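Local coordinates for protein synthesis inhibitor I (Hordeum vulgare, PDB 4FBC) that is a plant ribosome-inactivating protein, an inhibitor of protein synthesis, and in this model holds adenosine monophosphate in a pocket, at residues A[29-34]-A[65-70]; A[136-141]-A[198-203]; A[219-224]-A[246-251]. The protein carries 3 engineered substitutions. One frame throughout, in Å; residues are numbered along the deposited sequence.

Contact 1 of 3, residues A[29-34]-A[65-70]; sequences ATFIAG and FHVVLK
Phe-31, Val-67 and Leu-69 make a buried, wholly apolar contact between helix 25-39 and strand 64-70 of the mixed sheet. The two backbones are well separated, with Phe-31 CA and Val-67 CA 9.8 Å apart, and no hydrogen bond crosses between them. Side chains therefore bridge the gap, and they do so sparingly: 89 Å² is buried in all, more than half of it on Phe-31. The CB of Phe-31 points toward the strand, and CG lies roughly anti to the backbone N (chi1 157°). The touching atom of the ring is CZ, which lies 3.8 Å from Val-67 CG1; that methyl sits at the ring edge, in the ring plane, and is 4.2 Å from Phe-31 CE1. On the strand, the touching branch is CG1 of Val-67, which lies anti to the backbone N (chi1 165°). The two side chains cross at about a right angle. Leu-69, two residues further along the strand, reaches Phe-31 CZ with CD2 at a looser 4.4 Å, its approach oblique to the ring. Together the two aliphatic groups meet one end of the ring, while Phe-19 and Ala-17 also pack against Phe-31. Strands 16-20 and 64-70 are adjacent and parallel, and helix 25-39 lies between them in the chain, which defines a beta-alpha-beta crossover whose helix rests on the sheet through Phe-31. Helix 157-179 completes the apolar surroundings: it receives Ile-32 at Ala-177 and Thr-178, Val-67 at Val-174, and Leu-69 at Leu-170. On the flank of strand 64-70 away from 16-20, strand 78-83 pairs with it through backbone hydrogen bonding between Leu-80 and Val-67.

Contact 2 of 3, residues A[136-141]-A[198-203]; sequences RQQLAD and AASGKI. Engineered in segment 198-203: Ala-198 (natural residue Lys), Ala-199 (natural residue Lys).
Arg-136, Gln-137 and Gln-138 meet Ala-199 and Ser-200 in a water-bridged contact between the first turn of helix 136-147 and segment 198-203, whose weakly bonded strand 200-201 pairs antiparallel with 134-135 just ahead of the helix; there Gly-201 bonds to the backbone of Leu-134. Water carries the polar part. One molecule accepts from Arg-136 N (2.8 Å) and donates to Ala-199 O (2.6 Å), spanning a direct N-to-O separation of 4.3 Å. The second accepts from Gln-137 N and donates both to Ala-199 O (2.8 Å) and to Gln-138 OE1 (2.6 Å). Ala-199 O thus takes two water donors, and two amide N-H groups of the helix start are satisfied through solvent. Ala-199 and Ala-198 are engineered replacements for lysine, but of Ala-199 the bridges use the backbone carbonyl, not the substituted side chain.

Direct packing is slight. The side chain of Gln-138 bends at chi2 (76°), and its amide lies beside 198-203, where OE1 accepts from the second water and NE2 is 3.5 Å from Ser-200 CB, without a hydrogen bond. Arg-136 turns to other partners, NH1 bonding to Val-21 O and Ala-23 O and NH2 to His-192 O. Within the helix, Gln-137 NE2 donates to Asp-141 OD1 at 3.0 Å, the acceptor lying in the glutamine amide plane while the donor stands 47° out of the carboxylate plane.

Contact 3 of 3, residues A[219-224]-A[246-251]; sequences AALLKT and RTAVQA
Leu-221 and Ala-248 bring helix 214-225 against the first turn of helix 248-254, their CA atoms 6.3 Å apart and no hydrogen bond passing between the two backbones. One methyl does the joining. With CG anti to the backbone N (chi1 -169°), the Leu-221 side chain extends from its helix and places CD1 against two alanine methyls of the other helix. CD1 is 3.9 Å from Ala-248 CB and 4.0 Å from Ala-251 CB, and it also touches Ala-248 O at 3.8 Å. Since Ala-248 and Ala-251 are three residues apart, about one turn, the two methyls and the Ala-248 carbonyl oxygen receive the leucine tip together.

The ends of both segments carry their own polar bonds. Thr-224 OG1 donates to Leu-221 O at 2.6 Å, in the carbonyl plane with a C=O...donor angle of 145°; the same oxygen accepts from Thr-224 N. Thr-224 OG1 is further bonded to His-47 NE2, and His-47 packs on Leu-221 as well. Across the interface, Thr-247 is the N-cap of its helix: its OG1 accepts from Gln-250 N at 3.1 Å. Gln-250 OE1 returns a weak bond from Thr-247 N (3.4 Å), closing a capping box, and takes a stronger one from Arg-246 N at 2.7 Å. Phe-237 lies against both Ala-220 and Ala-251.

No polar group bonds across the two segments; their hydrogen bonds, and the salt bridge of Arg-246 with Glu-241, are made within a segment or to outside residues, leaving cohesion between the segments to van der Waals packing of one leucine methyl on small alanine surfaces.

How the contacts relate
The three contacts follow one another in series along the chain, each closing before the next opens. Contacts 1 and 2 are neighbours, their centres about 17 Å apart, and they touch through Leu-69 CD1 and Leu-139 CD1 at 4.3 Å. Helix 157-179 unites them: its Leu-170 packs on both of those leucines. Contact 3, later in the chain on helices 214-225 and 248-254, stands apart, its centre about 26 Å from that of contact 1 and about 31 Å from that of contact 2. Both regions border the adenosine monophosphate pocket: helix 157-179 supplies Leu-171 and Arg-179 to it, and Trp-214 of the pocket starts helix 214-225. Contact 2 is a water-bridged surface contact.

Contact 1 of 3, residues A[29-34]-A[65-70]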
# COMPACT_ATOMS: atom_id res chain seq x y z
N ALA A 29 -9.47 8.32 -6.89
CA ALA A 29 -9.58 8.73 -5.50
C ALA A 29 -10.59 7.87 -4.76
O ALA A 29 -10.37 7.47 -3.61
CB ALA A 29 -9.95 10.21 -5.41
N THR A 30 -11.72 7.59 -5.41
CA THR A 30 -12.76 6.75 -4.84
C THR A 30 -12.23 5.33 -4.58
O THR A 30 -12.49 4.74 -3.53
CB THR A 30 -13.98 6.68 -5.79
OG1 THR A 30 -14.58 7.98 -5.86
CG2 THR A 30 -15.00 5.69 -5.29
N PHE A 31 -11.49 4.82 -5.55
CA PHE A 31 -10.84 3.49 -5.46
C PHE A 31 -9.89 3.41 -4.25
O PHE A 31 -10.00 2.49 -3.43
CB PHE A 31 -10.15 3.21 -6.81
CG PHE A 31 -9.03 2.20 -6.77
CD1 PHE A 31 -9.28 0.84 -6.64
CD2 PHE A 31 -7.72 2.62 -6.92
CE1 PHE A 31 -8.22 -0.08 -6.63
CE2 PHE A 31 -6.65 1.71 -6.92
CZ PHE A 31 -6.91 0.37 -6.77
N ILE A 32 -8.99 4.38 -4.13
CA ILE A 32 -8.07 4.42 -2.98
C ILE A 32 -8.80 4.55 -1.65
O ILE A 32 -8.50 3.84 -0.69
CB ILE A 32 -7.02 5.54 -3.13
CG1 ILE A 32 -6.10 5.27 -4.33
CG2 ILE A 32 -6.20 5.73 -1.82
CD1 ILE A 32 -5.35 3.91 -4.26
N ALA A 33 -9.77 5.46 -1.57
CA ALA A 33 -10.51 5.64 -0.33
C ALA A 33 -11.25 4.37 0.10
O ALA A 33 -11.40 4.09 1.30
CB ALA A 33 -11.48 6.82 -0.45
N GLY A 34 -11.71 3.60 -0.87
CA GLY A 34 -12.49 2.40 -0.60
C GLY A 34 -11.59 1.32 -0.02
O GLY A 34 -12.03 0.57 0.86
N PHE A 65 -6.14 -9.05 0.82
CA PHE A 65 -7.12 -8.53 -0.13
C PHE A 65 -6.54 -8.54 -1.53
O PHE A 65 -5.33 -8.70 -1.70
CB PHE A 65 -7.67 -7.14 0.27
CG PHE A 65 -6.68 -6.00 0.15
CD1 PHE A 65 -5.75 -5.78 1.17
CD2 PHE A 65 -6.72 -5.12 -0.92
CE1 PHE A 65 -4.84 -4.72 1.09
CE2 PHE A 65 -5.82 -4.05 -1.01
CZ PHE A 65 -4.88 -3.85 0.00
N HIS A 66 -7.40 -8.42 -2.54
CA HIS A 66 -6.96 -8.31 -3.92
C HIS A 66 -7.21 -6.92 -4.49
O HIS A 66 -8.19 -6.26 -4.14
CB HIS A 66 -7.67 -9.34 -4.81
CG HIS A 66 -7.20 -10.74 -4.59
ND1 HIS A 66 -7.71 -11.81 -5.30
CD2 HIS A 66 -6.28 -11.25 -3.74
CE1 HIS A 66 -7.12 -12.92 -4.90
NE2 HIS A 66 -6.25 -12.61 -3.95
N VAL A 67 -6.30 -6.49 -5.34
CA VAL A 67 -6.53 -5.33 -6.19
C VAL A 67 -6.50 -5.82 -7.62
O VAL A 67 -5.57 -6.53 -8.04
CB VAL A 67 -5.48 -4.24 -5.95
CG1 VAL A 67 -5.51 -3.20 -7.08
CG2 VAL A 67 -5.72 -3.57 -4.61
N VAL A 68 -7.53 -5.46 -8.38
CA VAL A 68 -7.56 -5.80 -9.80
C VAL A 68 -7.41 -4.55 -10.65
O VAL A 68 -8.20 -3.61 -10.51
CB VAL A 68 -8.86 -6.54 -10.17
CG1 VAL A 68 -8.93 -6.75 -11.67
CG2 VAL A 68 -8.92 -7.87 -9.44
N LEU A 69 -6.40 -4.54 -11.50
CA LEU A 69 -6.10 -3.40 -12.36
C LEU A 69 -6.39 -3.79 -13.80
O LEU A 69 -5.77 -4.70 -14.35
CB LEU A 69 -4.64 -2.97 -12.20
CG LEU A 69 -4.24 -2.52 -10.79
CD1 LEU A 69 -2.75 -2.19 -10.73
CD2 LEU A 69 -5.07 -1.32 -10.34
N LYS A 70 -7.33 -3.08 -14.42
CA LYS A 70 -7.80 -3.43 -15.76
C LYS A 70 -7.35 -2.41 -16.81
O LYS A 70 -7.41 -1.21 -16.58
CB LYS A 70 -9.33 -3.53 -15.75
CG LYS A 70 -9.86 -4.58 -14.78
CD LYS A 70 -11.37 -4.47 -14.57
CE LYS A 70 -12.13 -4.61 -15.87
NZ LYS A 70 -13.58 -4.86 -15.63

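Contact 2 of 3, residues A[136-141]-A[198-203]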
# COMPACT_ATOMS: atom_id res chain seq x y z
N ARG A 136 -0.46 7.87 -15.71
CA ARG A 136 -1.38 6.93 -16.33
C ARG A 136 -0.70 5.90 -17.24
O ARG A 136 -0.97 4.70 -17.13
CB ARG A 136 -2.49 7.66 -17.10
CG ARG A 136 -3.65 6.75 -17.46
CD ARG A 136 -4.68 7.44 -18.35
NE ARG A 136 -5.38 8.54 -17.70
CZ ARG A 136 -6.36 8.41 -16.81
NH1 ARG A 136 -6.74 7.20 -16.42
NH2 ARG A 136 -6.96 9.48 -16.30
N GLN A 137 0.17 6.35 -18.15
CA GLN A 137 0.84 5.41 -19.04
C GLN A 137 1.79 4.46 -18.30
O GLN A 137 1.91 3.28 -18.67
CB GLN A 137 1.58 6.13 -20.17
CG GLN A 137 1.89 5.20 -21.33
CD GLN A 137 0.63 4.63 -21.94
OE1 GLN A 137 -0.29 5.38 -22.29
NE2 GLN A 137 0.54 3.30 -22.03
N GLN A 138 2.46 4.96 -17.26
CA GLN A 138 3.34 4.10 -16.46
C GLN A 138 2.54 3.03 -15.74
O GLN A 138 3.01 1.90 -15.58
CB GLN A 138 4.15 4.91 -15.44
CG GLN A 138 5.26 5.76 -16.04
CD GLN A 138 4.73 7.02 -16.72
OE1 GLN A 138 3.53 7.31 -16.68
NE2 GLN A 138 5.63 7.78 -17.33
N LEU A 139 1.34 3.40 -15.30
CA LEU A 139 0.43 2.45 -14.67
C LEU A 139 0.00 1.39 -15.67
O LEU A 139 0.09 0.19 -15.40
CB LEU A 139 -0.78 3.18 -14.09
CG LEU A 139 -1.89 2.31 -13.50
CD1 LEU A 139 -1.36 1.51 -12.33
CD2 LEU A 139 -3.09 3.15 -13.05
N ALA A 140 -0.44 1.84 -16.84
CA ALA A 140 -0.87 0.93 -17.89
C ALA A 140 0.27 0.04 -18.37
O ALA A 140 0.07 -1.15 -18.60
CB ALA A 140 -1.48 1.70 -19.07
N ASP A 141 1.47 0.60 -18.53
CA ASP A 141 2.61 -0.20 -19.00
C ASP A 141 3.05 -1.22 -17.94
O ASP A 141 3.44 -2.34 -18.27
CB ASP A 141 3.79 0.68 -19.41
CG ASP A 141 3.51 1.46 -20.70
OD1 ASP A 141 2.52 1.15 -21.39
OD2 ASP A 141 4.30 2.38 -21.02
N ALA A 198 -0.67 13.79 -22.23
CA ALA A 198 -0.15 12.76 -21.35
C ALA A 198 0.80 13.40 -20.34
O ALA A 198 1.55 14.32 -20.68
CB ALA A 198 0.56 11.66 -22.14
N ALA A 199 0.77 12.91 -19.10
CA ALA A 199 1.53 13.53 -18.03
C ALA A 199 2.21 12.48 -17.16
O ALA A 199 1.66 11.41 -16.94
CB ALA A 199 0.62 14.39 -17.17
N SER A 200 3.39 12.82 -16.65
CA SER A 200 4.08 11.96 -15.70
C SER A 200 4.79 12.83 -14.67
O SER A 200 5.06 14.00 -14.92
CB SER A 200 5.07 11.06 -16.41
OG SER A 200 6.16 11.82 -16.91
N GLY A 201 5.07 12.27 -13.49
CA GLY A 201 5.74 13.03 -12.45
C GLY A 201 6.46 12.12 -11.48
O GLY A 201 6.19 10.92 -11.43
N LYS A 202 7.39 12.69 -10.72
CA LYS A 202 8.12 11.95 -9.70
C LYS A 202 7.87 12.58 -8.33
O LYS A 202 7.69 13.80 -8.21
CB LYS A 202 9.62 11.92 -10.05
CG LYS A 202 9.91 11.25 -11.38
CD LYS A 202 11.39 11.21 -11.75
CE LYS A 202 11.59 10.45 -13.06
NZ LYS A 202 13.03 10.16 -13.37
N ILE A 203 7.84 11.76 -7.29
CA ILE A 203 7.60 12.28 -5.95
C ILE A 203 8.80 13.08 -5.44
O ILE A 203 9.94 12.83 -5.85
CB ILE A 203 7.27 11.15 -4.93
CG1 ILE A 203 8.54 10.36 -4.57
CG2 ILE A 203 6.18 10.22 -5.47
CD1 ILE A 203 8.28 9.19 -3.64
O HOH W 1 -0.63 10.63 -16.10
O HOH W 2 2.00 8.91 -18.12

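Contact 3 of 3, residues A[219-224]-A[246-251]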
# COMPACT_ATOMS: atom_id res chain seq x y z
N ALA A 219 3.21 5.83 14.32
CA ALA A 219 3.48 5.85 15.75
C ALA A 219 3.47 7.27 16.32
O ALA A 219 2.93 7.50 17.40
CB ALA A 219 4.80 5.16 16.06
N ALA A 220 4.07 8.23 15.62
CA ALA A 220 4.06 9.62 16.07
C ALA A 220 2.66 10.19 16.30
O ALA A 220 2.42 10.93 17.26
CB ALA A 220 4.86 10.51 15.12
N LEU A 221 1.72 9.88 15.41
CA LEU A 221 0.36 10.35 15.61
C LEU A 221 -0.35 9.58 16.73
O LEU A 221 -1.03 10.18 17.56
CB LEU A 221 -0.45 10.29 14.30
CG LEU A 221 -1.79 11.01 14.40
CD1 LEU A 221 -1.59 12.50 14.71
CD2 LEU A 221 -2.54 10.84 13.09
N LEU A 222 -0.17 8.25 16.76
CA LEU A 222 -0.79 7.43 17.80
C LEU A 222 -0.42 7.87 19.22
O LEU A 222 -1.23 7.80 20.14
CB LEU A 222 -0.43 5.95 17.61
CG LEU A 222 -1.10 5.27 16.40
CD1 LEU A 222 -0.45 3.93 16.10
CD2 LEU A 222 -2.58 5.10 16.67
N LYS A 223 0.82 8.32 19.39
CA LYS A 223 1.28 8.80 20.69
C LYS A 223 0.47 9.98 21.20
O LYS A 223 0.28 10.14 22.41
CB LYS A 223 2.77 9.15 20.63
CG LYS A 223 3.67 7.93 20.58
CD LYS A 223 5.13 8.30 20.47
CE LYS A 223 5.99 7.04 20.40
NZ LYS A 223 7.45 7.36 20.29
N THR A 224 -0.04 10.81 20.29
CA THR A 224 -0.80 11.98 20.71
C THR A 224 -2.19 11.64 21.24
O THR A 224 -2.84 12.46 21.89
CB THR A 224 -0.89 13.04 19.57
OG1 THR A 224 -1.70 12.53 18.50
CG2 THR A 224 0.50 13.41 19.05
N ARG A 246 5.11 18.69 10.73
CA ARG A 246 5.50 19.30 12.00
C ARG A 246 4.42 19.21 13.07
O ARG A 246 4.73 19.34 14.25
CB ARG A 246 5.86 20.76 11.78
CG ARG A 246 7.12 20.95 10.98
CD ARG A 246 7.53 22.39 11.04
NE ARG A 246 8.65 22.67 10.15
CZ ARG A 246 9.01 23.88 9.77
NH1 ARG A 246 8.33 24.94 10.19
NH2 ARG A 246 10.05 24.04 8.95
N THR A 247 3.17 19.02 12.67
CA THR A 247 2.07 19.00 13.64
C THR A 247 1.18 17.79 13.46
O THR A 247 1.21 17.12 12.43
CB THR A 247 1.17 20.25 13.50
OG1 THR A 247 0.48 20.20 12.24
CG2 THR A 247 1.98 21.54 13.60
N ALA A 248 0.37 17.51 14.48
CA ALA A 248 -0.60 16.42 14.42
C ALA A 248 -1.61 16.63 13.29
O ALA A 248 -1.97 15.68 12.58
CB ALA A 248 -1.32 16.27 15.75
N VAL A 249 -2.07 17.87 13.11
CA VAL A 249 -3.02 18.16 12.03
C VAL A 249 -2.38 17.87 10.67
O VAL A 249 -3.02 17.31 9.78
CB VAL A 249 -3.58 19.60 12.10
CG1 VAL A 249 -4.23 19.98 10.79
CG2 VAL A 249 -4.60 19.71 13.23
N GLN A 250 -1.10 18.20 10.51
CA GLN A 250 -0.41 17.85 9.28
C GLN A 250 -0.25 16.33 9.13
O GLN A 250 -0.39 15.80 8.03
CB GLN A 250 0.96 18.54 9.20
CG GLN A 250 0.87 20.06 8.99
CD GLN A 250 2.22 20.73 9.08
OE1 GLN A 250 3.20 20.10 9.47
NE2 GLN A 250 2.28 22.01 8.71
N ALA A 251 0.03 15.65 10.24
CA ALA A 251 0.14 14.20 10.22
C ALA A 251 -1.18 13.54 9.79
O ALA A 251 -1.16 12.59 9.01
CB ALA A 251 0.57 13.68 11.59